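Local coordinates for methyltransferase type 12 (Clostridium thermocellum, PDB 3JWG), which probably catalyses, through this C-terminal methyltransferase domain, the S-adenosyl-L-methionine-dependent 2'-O-methylation of the 3'-terminal nucleotide of small RNAs, at residues A[18-22]-A[42-46]; A[31-37]-A[53-59]; A[103-109]-A[133-139]; A[142-148]-A[195-201]. One frame throughout, in Å; residues are numbered along the deposited sequence.

Overall arrangement
From the N terminus, helix 13-27 leads into strand 32-36, the helix beginning at residue 42 and strand 55-60. Interaction 1 packs the two helices together and interaction 2 pairs the two strands, so the loops they close cross along the chain; they touch where Leu43 and Leu44 pack on Asp35. Interaction 3 follows in series, closing the loop through helix 117-131. Strands 32-36 and 105-109 are neighbours in the sheet, and Gly37 and Ile109 share one magnesium ion. Interaction 4, whose centre lies about 25 Å from that of interaction 3, joins two loops beyond strands 135-141 and 184-191, on the opposite side of the chain's centre from interaction 2.

Interaction 1: residues A[18-22]-A[42-46]; sequences LGTVV and NLLSL
Leu18 meets helix 42-48 with two parts of its side chain. Its CD1 methyl reaches CB of Asn42 at 3.5 Å, while its CB is pressed by CD1 of Leu46 at 3.4 Å, tighter than an ordinary carbon-carbon contact. Leu46 delivers that methyl with CG beside its own backbone N (chi1 -67°) and CD1 extended beyond, where it also lies over the backbone of Leu18 and Gly19. In Leu43, CG stands anti to the backbone N (chi1 179°), and although its CB does not point at the other helix, the bend at chi2 turns CD1 back to it. There CD1 of Leu43 meets CG2 of Val22 at 3.9 Å. The same CG2 touches CB of Leu46, so one valine methyl bridges two leucines a helical turn apart. The segment axes approach to 9.8 Å and cross at -52°. This is apolar helix-helix packing over one face of a Rossmann-like methyltransferase sheet, with Leu18 and Leu43 also resting on Ile109 of strand 105-109.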
loop_
_atom_site.group_PDB
_atom_site.type_symbol
_atom_site.label_atom_id
_atom_site.label_comp_id
_atom_site.label_asym_id
_atom_site.label_seq_id
_atom_site.Cartn_x
_atom_site.Cartn_y
_atom_site.Cartn_z
ATOM N N LEU A 18 -8.222 3.191 4.423
ATOM C CA LEU A 18 -8.304 2.142 3.419
ATOM C C LEU A 18 -9.390 2.480 2.413
ATOM O O LEU A 18 -9.243 2.210 1.224
ATOM C CB LEU A 18 -8.603 0.799 4.083
ATOM C CG LEU A 18 -7.572 0.361 5.125
ATOM C CD1 LEU A 18 -7.935 -1.016 5.654
ATOM C CD2 LEU A 18 -6.185 0.348 4.507
ATOM N N GLY A 19 -10.480 3.069 2.900
ATOM C CA GLY A 19 -11.571 3.445 2.018
ATOM C C GLY A 19 -11.094 4.440 0.981
ATOM O O GLY A 19 -11.526 4.404 -0.173
ATOM N N THR A 20 -10.199 5.331 1.393
ATOM C CA THR A 20 -9.645 6.334 0.492
ATOM C C THR A 20 -8.836 5.636 -0.602
ATOM O O THR A 20 -8.920 5.999 -1.770
ATOM C CB THR A 20 -8.719 7.305 1.239
ATOM O OG1 THR A 20 -9.475 8.028 2.222
ATOM C CG2 THR A 20 -8.085 8.279 0.264
ATOM N N VAL A 21 -8.038 4.645 -0.215
ATOM C CA VAL A 21 -7.250 3.902 -1.193
ATOM C C VAL A 21 -8.175 3.254 -2.224
ATOM O O VAL A 21 -7.930 3.333 -3.425
ATOM C CB VAL A 21 -6.411 2.795 -0.520
ATOM C CG1 VAL A 21 -5.650 2.015 -1.576
ATOM C CG2 VAL A 21 -5.435 3.413 0.484
ATOM N N VAL A 22 -9.242 2.615 -1.749
ATOM C CA VAL A 22 -10.197 1.964 -2.644
ATOM C C VAL A 22 -10.794 2.964 -3.637
ATOM O O VAL A 22 -10.899 2.682 -4.834
ATOM C CB VAL A 22 -11.341 1.302 -1.835
ATOM C CG1 VAL A 22 -12.365 0.671 -2.778
ATOM C CG2 VAL A 22 -10.758 0.243 -0.901
ATOM N N ASN A 42 -6.748 -6.333 5.428
ATOM C CA ASN A 42 -7.809 -5.361 5.667
ATOM C C ASN A 42 -8.243 -4.656 4.392
ATOM O O ASN A 42 -9.434 -4.400 4.197
ATOM C CB ASN A 42 -7.375 -4.344 6.724
ATOM C CG ASN A 42 -7.243 -4.964 8.096
ATOM O OD1 ASN A 42 -8.068 -5.786 8.491
ATOM N ND2 ASN A 42 -6.212 -4.573 8.833
ATOM N N LEU A 43 -7.287 -4.351 3.520
ATOM C CA LEU A 43 -7.603 -3.698 2.253
ATOM C C LEU A 43 -8.282 -4.711 1.327
ATOM O O LEU A 43 -9.233 -4.383 0.608
ATOM C CB LEU A 43 -6.333 -3.170 1.585
ATOM C CG LEU A 43 -6.576 -2.495 0.230
ATOM C CD1 LEU A 43 -7.429 -1.247 0.433
ATOM C CD2 LEU A 43 -5.246 -2.145 -0.425
ATOM N N LEU A 44 -7.785 -5.944 1.352
ATOM C CA LEU A 44 -8.345 -7.013 0.534
ATOM C C LEU A 44 -9.845 -7.148 0.791
ATOM O O LEU A 44 -10.631 -7.277 -0.147
ATOM C CB LEU A 44 -7.641 -8.338 0.853
ATOM C CG LEU A 44 -6.323 -8.685 0.151
ATOM C CD1 LEU A 44 -5.482 -7.457 -0.096
ATOM C CD2 LEU A 44 -5.576 -9.693 0.999
ATOM N N SER A 45 -10.237 -7.114 2.062
ATOM C CA SER A 45 -11.647 -7.228 2.435
ATOM C C SER A 45 -12.493 -6.162 1.754
ATOM O O SER A 45 -13.555 -6.459 1.205
ATOM C CB SER A 45 -11.829 -7.093 3.951
ATOM O OG SER A 45 -11.091 -8.068 4.655
ATOM N N LEU A 46 -12.026 -4.916 1.804
ATOM C CA LEU A 46 -12.752 -3.803 1.199
ATOM C C LEU A 46 -12.837 -3.912 -0.317
ATOM O O LEU A 46 -13.845 -3.544 -0.919
ATOM C CB LEU A 46 -12.098 -2.463 1.565
ATOM C CG LEU A 46 -12.141 -1.987 3.019
ATOM C CD1 LEU A 46 -11.512 -0.604 3.092
ATOM C CD2 LEU A 46 -13.575 -1.936 3.529
#

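Interaction 2: residues A[31-37]-A[53-59]; sequences KKVIDLG and FEQITGV. With MG (magnesium ion), chain B.
Lys31 and Val59, which bury the most surface here, hold opposite ends of a parallel strand pair. The extended chain of Lys31 runs side by side with that of Glu54, its CD 3.3 Å from Glu54 OE2; the charged ends approach only to 4.3 Å between NZ and OE2, beyond a salt bridge. Lys31 O accepts a nearly straight bond from Gln55 N (3.2 Å) and a weak one from Glu54 N. At the far end Val59 N donates to Asp35 O, and Val59 O receives Gly37 N at 2.6 Å. With CG2 anti to its carbonyl carbon, Val59 sets that methyl against CD1 of Ile34 at 3.9 Å, while its CB meets CD2 of Leu36. Val33 faces the other side of the sheet, where its CG2 meets Phe53 CD1 at 3.9 Å. Gly37 O binds the magnesium ion at 2.3 Å; two metal-bound waters donate to the two carboxylate oxygens of Asp35, and Thr107 bonds OD1 as well. The pair belongs to the beta-alpha-beta unit of strand 32-36, helix 42-48 and strand 55-60, flanked by strands 105-109 and 86-90, with helices 13-27 and 42-48 over the face of Val33 and Ile56, where Phe53 also packs.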
loop_
_atom_site.group_PDB
_atom_site.type_symbol
_atom_site.label_atom_id
_atom_site.label_comp_id
_atom_site.label_asym_id
_atom_site.label_seq_id
_atom_site.Cartn_x
_atom_site.Cartn_y
_atom_site.Cartn_z
ATOM N N LYS A 31 -8.846 -2.509 -12.269
ATOM C CA LYS A 31 -9.629 -3.729 -12.073
ATOM C C LYS A 31 -8.809 -4.890 -11.513
ATOM O O LYS A 31 -9.356 -5.820 -10.924
ATOM C CB LYS A 31 -10.284 -4.131 -13.394
ATOM C CG LYS A 31 -11.265 -3.082 -13.915
ATOM C CD LYS A 31 -11.927 -3.531 -15.211
ATOM C CE LYS A 31 -12.932 -2.499 -15.702
ATOM N NZ LYS A 31 -13.622 -2.950 -16.937
ATOM N N LYS A 32 -7.495 -4.831 -11.698
ATOM C CA LYS A 32 -6.597 -5.864 -11.192
ATOM C C LYS A 32 -5.649 -5.141 -10.243
ATOM O O LYS A 32 -4.856 -4.312 -10.672
ATOM C CB LYS A 32 -5.822 -6.496 -12.347
ATOM C CG LYS A 32 -6.714 -7.236 -13.343
ATOM C CD LYS A 32 -5.917 -7.765 -14.527
ATOM C CE LYS A 32 -5.345 -6.624 -15.361
ATOM N NZ LYS A 32 -4.554 -7.116 -16.525
ATOM N N VAL A 33 -5.742 -5.451 -8.957
ATOM C CA VAL A 33 -4.925 -4.780 -7.954
ATOM C C VAL A 33 -4.087 -5.731 -7.116
ATOM O O VAL A 33 -4.564 -6.781 -6.690
ATOM C CB VAL A 33 -5.825 -3.964 -6.993
ATOM C CG1 VAL A 33 -4.965 -3.214 -5.971
ATOM C CG2 VAL A 33 -6.709 -3.002 -7.798
ATOM N N ILE A 34 -2.837 -5.352 -6.874
ATOM C CA ILE A 34 -1.955 -6.165 -6.055
ATOM C C ILE A 34 -1.521 -5.323 -4.857
ATOM O O ILE A 34 -1.015 -4.208 -5.012
ATOM C CB ILE A 34 -0.723 -6.664 -6.858
ATOM C CG1 ILE A 34 0.176 -7.505 -5.948
ATOM C CG2 ILE A 34 0.038 -5.495 -7.465
ATOM C CD1 ILE A 34 1.283 -8.219 -6.684
ATOM N N ASP A 35 -1.748 -5.851 -3.662
ATOM C CA ASP A 35 -1.392 -5.137 -2.441
ATOM C C ASP A 35 -0.117 -5.741 -1.884
ATOM O O ASP A 35 -0.100 -6.874 -1.391
ATOM C CB ASP A 35 -2.543 -5.233 -1.432
ATOM C CG ASP A 35 -2.310 -4.401 -0.180
ATOM O OD1 ASP A 35 -1.624 -3.355 -0.248
ATOM O OD2 ASP A 35 -2.841 -4.796 0.878
ATOM N N LEU A 36 0.962 -4.977 -2.001
ATOM C CA LEU A 36 2.266 -5.399 -1.531
ATOM C C LEU A 36 2.387 -5.068 -0.040
ATOM O O LEU A 36 2.403 -3.897 0.345
ATOM C CB LEU A 36 3.342 -4.689 -2.358
ATOM C CG LEU A 36 3.195 -4.968 -3.862
ATOM C CD1 LEU A 36 4.155 -4.106 -4.664
ATOM C CD2 LEU A 36 3.449 -6.461 -4.119
ATOM N N GLY A 37 2.457 -6.118 0.781
ATOM C CA GLY A 37 2.539 -5.970 2.226
ATOM C C GLY A 37 1.123 -5.933 2.765
ATOM O O GLY A 37 0.790 -5.113 3.627
ATOM N N PHE A 53 -13.578 -4.788 -8.968
ATOM C CA PHE A 53 -12.238 -5.361 -8.865
ATOM C C PHE A 53 -12.261 -6.840 -9.249
ATOM O O PHE A 53 -12.733 -7.685 -8.493
ATOM C CB PHE A 53 -11.700 -5.149 -7.448
ATOM C CG PHE A 53 -11.568 -3.694 -7.077
ATOM C CD1 PHE A 53 -10.650 -2.882 -7.732
ATOM C CD2 PHE A 53 -12.408 -3.124 -6.125
ATOM C CE1 PHE A 53 -10.570 -1.515 -7.450
ATOM C CE2 PHE A 53 -12.340 -1.757 -5.832
ATOM C CZ PHE A 53 -11.419 -0.949 -6.497
ATOM N N GLU A 54 -11.738 -7.137 -10.434
ATOM C CA GLU A 54 -11.730 -8.496 -10.966
ATOM C C GLU A 54 -10.675 -9.411 -10.360
ATOM O O GLU A 54 -10.929 -10.597 -10.142
ATOM C CB GLU A 54 -11.563 -8.445 -12.487
ATOM C CG GLU A 54 -12.569 -7.523 -13.178
ATOM C CD GLU A 54 -12.621 -7.728 -14.684
ATOM O OE1 GLU A 54 -12.881 -8.873 -15.113
ATOM O OE2 GLU A 54 -12.409 -6.753 -15.436
ATOM N N GLN A 55 -9.492 -8.866 -10.098
ATOM C CA GLN A 55 -8.410 -9.647 -9.510
ATOM C C GLN A 55 -7.856 -8.864 -8.338
ATOM O O GLN A 55 -7.487 -7.702 -8.480
ATOM C CB GLN A 55 -7.304 -9.903 -10.536
ATOM C CG GLN A 55 -6.095 -10.669 -9.989
ATOM C CD GLN A 55 -6.473 -12.008 -9.384
ATOM O OE1 GLN A 55 -7.252 -12.766 -9.969
ATOM N NE2 GLN A 55 -5.916 -12.315 -8.211
ATOM N N ILE A 56 -7.813 -9.518 -7.187
ATOM C CA ILE A 56 -7.323 -8.925 -5.951
ATOM C C ILE A 56 -6.235 -9.845 -5.419
ATOM O O ILE A 56 -6.505 -10.989 -5.057
ATOM C CB ILE A 56 -8.467 -8.827 -4.924
ATOM C CG1 ILE A 56 -9.540 -7.863 -5.452
ATOM C CG2 ILE A 56 -7.921 -8.403 -3.560
ATOM C CD1 ILE A 56 -10.878 -7.987 -4.744
ATOM N N THR A 57 -5.006 -9.345 -5.374
ATOM C CA THR A 57 -3.890 -10.150 -4.909
ATOM C C THR A 57 -3.156 -9.516 -3.731
ATOM O O THR A 57 -2.748 -8.357 -3.796
ATOM C CB THR A 57 -2.887 -10.377 -6.051
ATOM O OG1 THR A 57 -3.558 -11.011 -7.149
ATOM C CG2 THR A 57 -1.725 -11.248 -5.581
ATOM N N GLY A 58 -2.993 -10.294 -2.664
ATOM C CA GLY A 58 -2.297 -9.817 -1.481
ATOM C C GLY A 58 -0.966 -10.531 -1.333
ATOM O O GLY A 58 -0.894 -11.753 -1.479
ATOM N N VAL A 59 0.090 -9.772 -1.054
ATOM C CA VAL A 59 1.427 -10.336 -0.891
ATOM C C VAL A 59 2.014 -9.861 0.439
ATOM O O VAL A 59 1.862 -8.698 0.810
ATOM C CB VAL A 59 2.369 -9.873 -2.028
ATOM C CG1 VAL A 59 3.737 -10.508 -1.867
ATOM C CG2 VAL A 59 1.772 -10.222 -3.386
HETATM MG MG MG B . -0.123 -3.002 3.762
HETATM O O HOH W 1 -2.548 -3.309 3.042
HETATM O O HOH W 2 0.372 -2.739 1.416
HETATM O O HOH W 3 -1.335 -3.269 5.979
#

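Interaction 3: residues A[103-109]-A[133-139]; sequences YDAATVI and PQTVIVS. With MG (magnesium ion), chain B.
Pro133 packs its ring on the start of strand 105-109: Pro133 CG lies 3.7 Å from Ala106 CB, and Pro133 CB 3.6 Å from Tyr103 O. Beyond it the strands run parallel in a regular ladder. Thr135 N donates to Asp104 O, Ala106 N to Thr135 O, Ile137 N to Ala106 O and Val108 N to Ile137 O, and Ser139 N closes the series on Val108 O at 2.8 Å. On the face with Ala106, CB of Val108 touches CG2 of Val138 at 4.2 Å. Two waters tie the entrance: one links Tyr103 O to Gln134 N, the other Asp104 O to Thr135 OG1. At the opposite end Ile109 O binds the magnesium ion at 2.3 Å, and Ile109 N donates to a metal-bound water, so one residue's backbone holds the ion both directly and through solvent. The carboxylate of Asp104 accepts from the backbone of Lys31 and Lys32. Helix 117-131 covers the Val108 and Val136 face and helix 13-27 the Thr107 and Ile137 face, with strands 32-36 and 202-209 flanking the pair.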
loop_
_atom_site.group_PDB
_atom_site.type_symbol
_atom_site.label_atom_id
_atom_site.label_comp_id
_atom_site.label_asym_id
_atom_site.label_seq_id
_atom_site.Cartn_x
_atom_site.Cartn_y
_atom_site.Cartn_z
ATOM N N TYR A 103 -0.676 -6.217 -13.337
ATOM C CA TYR A 103 -1.693 -5.514 -12.556
ATOM C C TYR A 103 -1.920 -4.086 -13.019
ATOM O O TYR A 103 -1.032 -3.469 -13.601
ATOM C CB TYR A 103 -1.312 -5.544 -11.068
ATOM C CG TYR A 103 -1.483 -6.916 -10.476
ATOM C CD1 TYR A 103 -2.707 -7.315 -9.943
ATOM C CD2 TYR A 103 -0.455 -7.862 -10.554
ATOM C CE1 TYR A 103 -2.911 -8.624 -9.508
ATOM C CE2 TYR A 103 -0.648 -9.176 -10.128
ATOM C CZ TYR A 103 -1.877 -9.551 -9.610
ATOM O OH TYR A 103 -2.094 -10.853 -9.222
ATOM N N ASP A 104 -3.123 -3.567 -12.778
ATOM C CA ASP A 104 -3.445 -2.192 -13.166
ATOM C C ASP A 104 -2.908 -1.220 -12.114
ATOM O O ASP A 104 -2.553 -0.084 -12.421
ATOM C CB ASP A 104 -4.960 -1.983 -13.279
ATOM C CG ASP A 104 -5.582 -2.766 -14.418
ATOM O OD1 ASP A 104 -5.000 -2.788 -15.529
ATOM O OD2 ASP A 104 -6.663 -3.346 -14.196
ATOM N N ALA A 105 -2.868 -1.672 -10.867
ATOM C CA ALA A 105 -2.383 -0.823 -9.790
ATOM C C ALA A 105 -1.795 -1.637 -8.653
ATOM O O ALA A 105 -2.187 -2.786 -8.429
ATOM C CB ALA A 105 -3.527 0.044 -9.254
ATOM N N ALA A 106 -0.849 -1.029 -7.945
ATOM C CA ALA A 106 -0.224 -1.661 -6.796
ATOM C C ALA A 106 -0.432 -0.713 -5.619
ATOM O O ALA A 106 -0.333 0.509 -5.769
ATOM C CB ALA A 106 1.275 -1.876 -7.040
ATOM N N THR A 107 -0.750 -1.277 -4.463
ATOM C CA THR A 107 -0.945 -0.487 -3.254
ATOM C C THR A 107 0.153 -0.881 -2.264
ATOM O O THR A 107 0.534 -2.053 -2.164
ATOM C CB THR A 107 -2.343 -0.728 -2.633
ATOM O OG1 THR A 107 -2.529 -2.126 -2.403
ATOM C CG2 THR A 107 -3.445 -0.226 -3.578
ATOM N N VAL A 108 0.655 0.113 -1.542
ATOM C CA VAL A 108 1.735 -0.062 -0.583
ATOM C C VAL A 108 1.344 0.693 0.683
ATOM O O VAL A 108 1.522 1.906 0.772
ATOM C CB VAL A 108 3.041 0.535 -1.159
ATOM C CG1 VAL A 108 4.202 0.299 -0.208
ATOM C CG2 VAL A 108 3.322 -0.078 -2.531
ATOM N N ILE A 109 0.798 -0.029 1.655
ATOM C CA ILE A 109 0.346 0.582 2.897
ATOM C C ILE A 109 1.120 0.034 4.096
ATOM O O ILE A 109 1.229 -1.173 4.272
ATOM C CB ILE A 109 -1.162 0.320 3.097
ATOM C CG1 ILE A 109 -1.920 0.730 1.833
ATOM C CG2 ILE A 109 -1.674 1.076 4.324
ATOM C CD1 ILE A 109 -3.382 0.353 1.838
ATOM N N PRO A 133 2.995 -0.896 -12.441
ATOM C CA PRO A 133 1.589 -0.771 -12.844
ATOM C C PRO A 133 1.272 0.666 -13.276
ATOM O O PRO A 133 2.053 1.584 -13.021
ATOM C CB PRO A 133 0.835 -1.181 -11.580
ATOM C CG PRO A 133 1.712 -0.586 -10.494
ATOM C CD PRO A 133 3.123 -0.933 -10.970
ATOM N N GLN A 134 0.130 0.857 -13.932
ATOM C CA GLN A 134 -0.261 2.187 -14.384
ATOM C C GLN A 134 -0.377 3.143 -13.195
ATOM O O GLN A 134 -0.041 4.322 -13.301
ATOM C CB GLN A 134 -1.595 2.121 -15.126
ATOM C CG GLN A 134 -2.146 3.487 -15.492
ATOM C CD GLN A 134 -1.268 4.236 -16.477
ATOM O OE1 GLN A 134 -1.294 5.465 -16.532
ATOM N NE2 GLN A 134 -0.498 3.499 -17.270
ATOM N N THR A 135 -0.843 2.628 -12.064
ATOM C CA THR A 135 -0.989 3.442 -10.854
ATOM C C THR A 135 -0.353 2.781 -9.633
ATOM O O THR A 135 -0.498 1.579 -9.425
ATOM C CB THR A 135 -2.479 3.679 -10.516
ATOM O OG1 THR A 135 -3.134 4.298 -11.631
ATOM C CG2 THR A 135 -2.614 4.578 -9.280
ATOM N N VAL A 136 0.360 3.568 -8.831
ATOM C CA VAL A 136 0.954 3.053 -7.599
ATOM C C VAL A 136 0.472 3.974 -6.480
ATOM O O VAL A 136 0.554 5.196 -6.602
ATOM C CB VAL A 136 2.498 3.075 -7.624
ATOM C CG1 VAL A 136 3.038 2.624 -6.268
ATOM C CG2 VAL A 136 3.024 2.166 -8.734
ATOM N N ILE A 137 -0.058 3.392 -5.413
ATOM C CA ILE A 137 -0.538 4.171 -4.277
ATOM C C ILE A 137 0.298 3.808 -3.059
ATOM O O ILE A 137 0.298 2.654 -2.623
ATOM C CB ILE A 137 -2.024 3.861 -3.975
ATOM C CG1 ILE A 137 -2.891 4.231 -5.187
ATOM C CG2 ILE A 137 -2.477 4.634 -2.742
ATOM C CD1 ILE A 137 -4.353 3.833 -5.037
ATOM N N VAL A 138 1.025 4.786 -2.521
ATOM C CA VAL A 138 1.863 4.551 -1.344
ATOM C C VAL A 138 1.316 5.366 -0.185
ATOM O O VAL A 138 1.146 6.581 -0.300
ATOM C CB VAL A 138 3.339 4.976 -1.577
ATOM C CG1 VAL A 138 4.175 4.625 -0.349
ATOM C CG2 VAL A 138 3.908 4.296 -2.817
ATOM N N SER A 139 1.028 4.692 0.920
ATOM C CA SER A 139 0.504 5.353 2.111
ATOM C C SER A 139 1.451 5.105 3.277
ATOM O O SER A 139 1.912 3.981 3.488
ATOM C CB SER A 139 -0.887 4.804 2.451
ATOM O OG SER A 139 -1.409 5.405 3.623
HETATM MG MG MG B . -0.123 -3.002 3.762
HETATM O O HOH W 4 -0.933 -1.290 -15.432
HETATM O O HOH W 5 -4.383 2.049 -12.555
HETATM O O HOH W 2 0.372 -2.739 1.416
HETATM O O HOH W 1 -2.548 -3.309 3.042
HETATM O O HOH W 3 -1.335 -3.269 5.979
#

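Interaction 4: residues A[142-148]-A[195-201]; sequences NKEYNFH and DDEFGSP
The side-chain amide nitrogen of Asn142 is gripped by two carbonyls: ND2 donates to Ser200 O and to Phe198 O, each at 2.7 Å. Both acceptors lie close to the amide plane, so the pair fixes the rotation of the group, which chi1 of 156° swings roughly anti to its backbone N. Asn142 N also donates to Pro201 O, coming from above that carbonyl plane. CG of Pro201 sits over one face of the Tyr145 ring, 3.5 Å from the centroid, in a CH-pi contact, and Gly199 O lies in plane at the ring edge, 3.3 Å from Tyr145 CD1. Phe198, with the largest share of the buried surface, takes CB of His148 almost exactly over its ring centre, 3.6 Å from the centroid, while CB of Phe147 comes to its rim. The His148 ring is inclined 33° to that of Phe198. Asp195 OD2 lies 3.3 Å from His148 CD2 and is buried without a polar partner in the model. Asp195 to Phe198 forms a type II' turn, and Glu144 makes a salt bridge with Arg168. The contact joins the loop after strand 135-141 to the one between antiparallel strands 184-191 and 202-209, close to the start of helix 168-182.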
loop_
_atom_site.group_PDB
_atom_site.type_symbol
_atom_site.label_atom_id
_atom_site.label_comp_id
_atom_site.label_asym_id
_atom_site.label_seq_id
_atom_site.Cartn_x
_atom_site.Cartn_y
_atom_site.Cartn_z
ATOM N N ASN A 142 2.437 10.313 8.805
ATOM C CA ASN A 142 3.078 11.615 8.745
ATOM C C ASN A 142 3.668 11.746 10.145
ATOM O O ASN A 142 2.938 11.952 11.121
ATOM C CB ASN A 142 2.057 12.729 8.476
ATOM C CG ASN A 142 2.536 14.089 8.973
ATOM O OD1 ASN A 142 3.740 14.385 8.961
ATOM N ND2 ASN A 142 1.594 14.925 9.402
ATOM N N LYS A 143 4.985 11.589 10.254
ATOM C CA LYS A 143 5.630 11.653 11.559
ATOM C C LYS A 143 5.336 12.925 12.342
ATOM O O LYS A 143 5.200 12.886 13.563
ATOM C CB LYS A 143 7.149 11.495 11.429
ATOM C CG LYS A 143 7.851 11.558 12.787
ATOM C CD LYS A 143 9.255 10.969 12.772
ATOM C CE LYS A 143 10.219 11.798 11.964
ATOM N NZ LYS A 143 11.631 11.405 12.292
ATOM N N GLU A 144 5.237 14.045 11.637
ATOM C CA GLU A 144 4.992 15.339 12.264
ATOM C C GLU A 144 3.711 15.369 13.091
ATOM O O GLU A 144 3.604 16.118 14.069
ATOM C CB GLU A 144 4.951 16.416 11.192
ATOM C CG GLU A 144 6.302 16.638 10.534
ATOM C CD GLU A 144 6.210 17.526 9.325
ATOM O OE1 GLU A 144 6.054 16.993 8.203
ATOM O OE2 GLU A 144 6.276 18.760 9.498
ATOM N N TYR A 145 2.748 14.543 12.702
ATOM C CA TYR A 145 1.486 14.484 13.414
ATOM C C TYR A 145 1.686 14.127 14.883
ATOM O O TYR A 145 0.944 14.588 15.748
ATOM C CB TYR A 145 0.567 13.446 12.778
ATOM C CG TYR A 145 -0.841 13.497 13.315
ATOM C CD1 TYR A 145 -1.718 14.503 12.916
ATOM C CD2 TYR A 145 -1.294 12.551 14.232
ATOM C CE1 TYR A 145 -3.013 14.569 13.414
ATOM C CE2 TYR A 145 -2.591 12.607 14.742
ATOM C CZ TYR A 145 -3.443 13.619 14.325
ATOM O OH TYR A 145 -4.730 13.680 14.806
ATOM N N ASN A 146 2.687 13.297 15.160
ATOM C CA ASN A 146 2.950 12.869 16.524
ATOM C C ASN A 146 3.677 13.917 17.369
ATOM O O ASN A 146 3.831 13.740 18.575
ATOM C CB ASN A 146 3.747 11.561 16.525
ATOM C CG ASN A 146 3.012 10.424 15.819
ATOM O OD1 ASN A 146 2.974 10.359 14.586
ATOM N ND2 ASN A 146 2.415 9.531 16.601
ATOM N N PHE A 147 4.118 15.002 16.736
ATOM C CA PHE A 147 4.820 16.071 17.449
ATOM C C PHE A 147 3.866 16.798 18.385
ATOM O O PHE A 147 4.280 17.356 19.403
ATOM C CB PHE A 147 5.406 17.087 16.465
ATOM C CG PHE A 147 6.573 16.574 15.672
ATOM C CD1 PHE A 147 7.014 17.266 14.547
ATOM C CD2 PHE A 147 7.245 15.415 16.049
ATOM C CE1 PHE A 147 8.103 16.812 13.808
ATOM C CE2 PHE A 147 8.338 14.954 15.316
ATOM C CZ PHE A 147 8.765 15.654 14.194
ATOM N N HIS A 148 2.586 16.795 18.027
ATOM C CA HIS A 148 1.568 17.462 18.823
ATOM C C HIS A 148 1.167 16.595 20.009
ATOM O O HIS A 148 0.434 15.617 19.861
ATOM C CB HIS A 148 0.351 17.772 17.945
ATOM C CG HIS A 148 -0.685 18.619 18.614
ATOM N ND1 HIS A 148 -0.378 19.789 19.277
ATOM C CD2 HIS A 148 -2.031 18.490 18.688
ATOM C CE1 HIS A 148 -1.490 20.342 19.729
ATOM N NE2 HIS A 148 -2.507 19.574 19.385
ATOM N N ASP A 195 -4.278 18.839 11.200
ATOM C CA ASP A 195 -4.062 19.476 12.494
ATOM C C ASP A 195 -3.212 20.737 12.359
ATOM O O ASP A 195 -2.138 20.853 12.954
ATOM C CB ASP A 195 -3.398 18.486 13.457
ATOM C CG ASP A 195 -3.153 19.079 14.834
ATOM O OD1 ASP A 195 -4.059 19.762 15.360
ATOM O OD2 ASP A 195 -2.059 18.853 15.393
ATOM N N ASP A 196 -3.709 21.677 11.561
ATOM C CA ASP A 196 -3.039 22.950 11.327
ATOM C C ASP A 196 -1.624 22.853 10.765
ATOM O O ASP A 196 -1.439 22.709 9.555
ATOM C CB ASP A 196 -3.025 23.779 12.617
ATOM C CG ASP A 196 -4.401 24.298 12.989
ATOM O OD1 ASP A 196 -5.021 24.985 12.149
ATOM O OD2 ASP A 196 -4.864 24.018 14.117
ATOM N N GLU A 197 -0.627 22.939 11.641
ATOM C CA GLU A 197 0.766 22.890 11.210
ATOM C C GLU A 197 1.364 21.489 11.241
ATOM O O GLU A 197 2.363 21.222 10.572
ATOM C CB GLU A 197 1.612 23.814 12.086
ATOM C CG GLU A 197 1.882 23.270 13.479
ATOM C CD GLU A 197 2.522 24.298 14.385
ATOM O OE1 GLU A 197 1.816 25.239 14.797
ATOM O OE2 GLU A 197 3.728 24.170 14.682
ATOM N N PHE A 198 0.756 20.594 12.011
ATOM C CA PHE A 198 1.259 19.232 12.121
ATOM C C PHE A 198 0.776 18.319 10.993
ATOM O O PHE A 198 1.251 17.193 10.858
ATOM C CB PHE A 198 0.865 18.632 13.467
ATOM C CG PHE A 198 1.350 19.426 14.649
ATOM C CD1 PHE A 198 0.546 20.413 15.225
ATOM C CD2 PHE A 198 2.614 19.196 15.183
ATOM C CE1 PHE A 198 0.997 21.156 16.318
ATOM C CE2 PHE A 198 3.076 19.934 16.275
ATOM C CZ PHE A 198 2.265 20.913 16.844
ATOM N N GLY A 199 -0.165 18.811 10.192
ATOM C CA GLY A 199 -0.689 18.023 9.089
ATOM C C GLY A 199 -1.646 16.934 9.529
ATOM O O GLY A 199 -2.117 16.930 10.667
ATOM N N SER A 200 -1.941 16.006 8.623
ATOM C CA SER A 200 -2.844 14.899 8.917
ATOM C C SER A 200 -2.024 13.714 9.412
ATOM O O SER A 200 -0.804 13.704 9.275
ATOM C CB SER A 200 -3.637 14.519 7.659
ATOM O OG SER A 200 -2.771 14.226 6.574
ATOM N N PRO A 201 -2.682 12.698 9.992
ATOM C CA PRO A 201 -2.000 11.506 10.514
ATOM C C PRO A 201 -1.333 10.649 9.445
ATOM O O PRO A 201 -0.352 9.947 9.713
ATOM C CB PRO A 201 -3.123 10.739 11.210
ATOM C CG PRO A 201 -4.146 11.802 11.520
ATOM C CD PRO A 201 -4.124 12.628 10.272
HETATM O O HOH W 6 5.389 20.415 11.989
#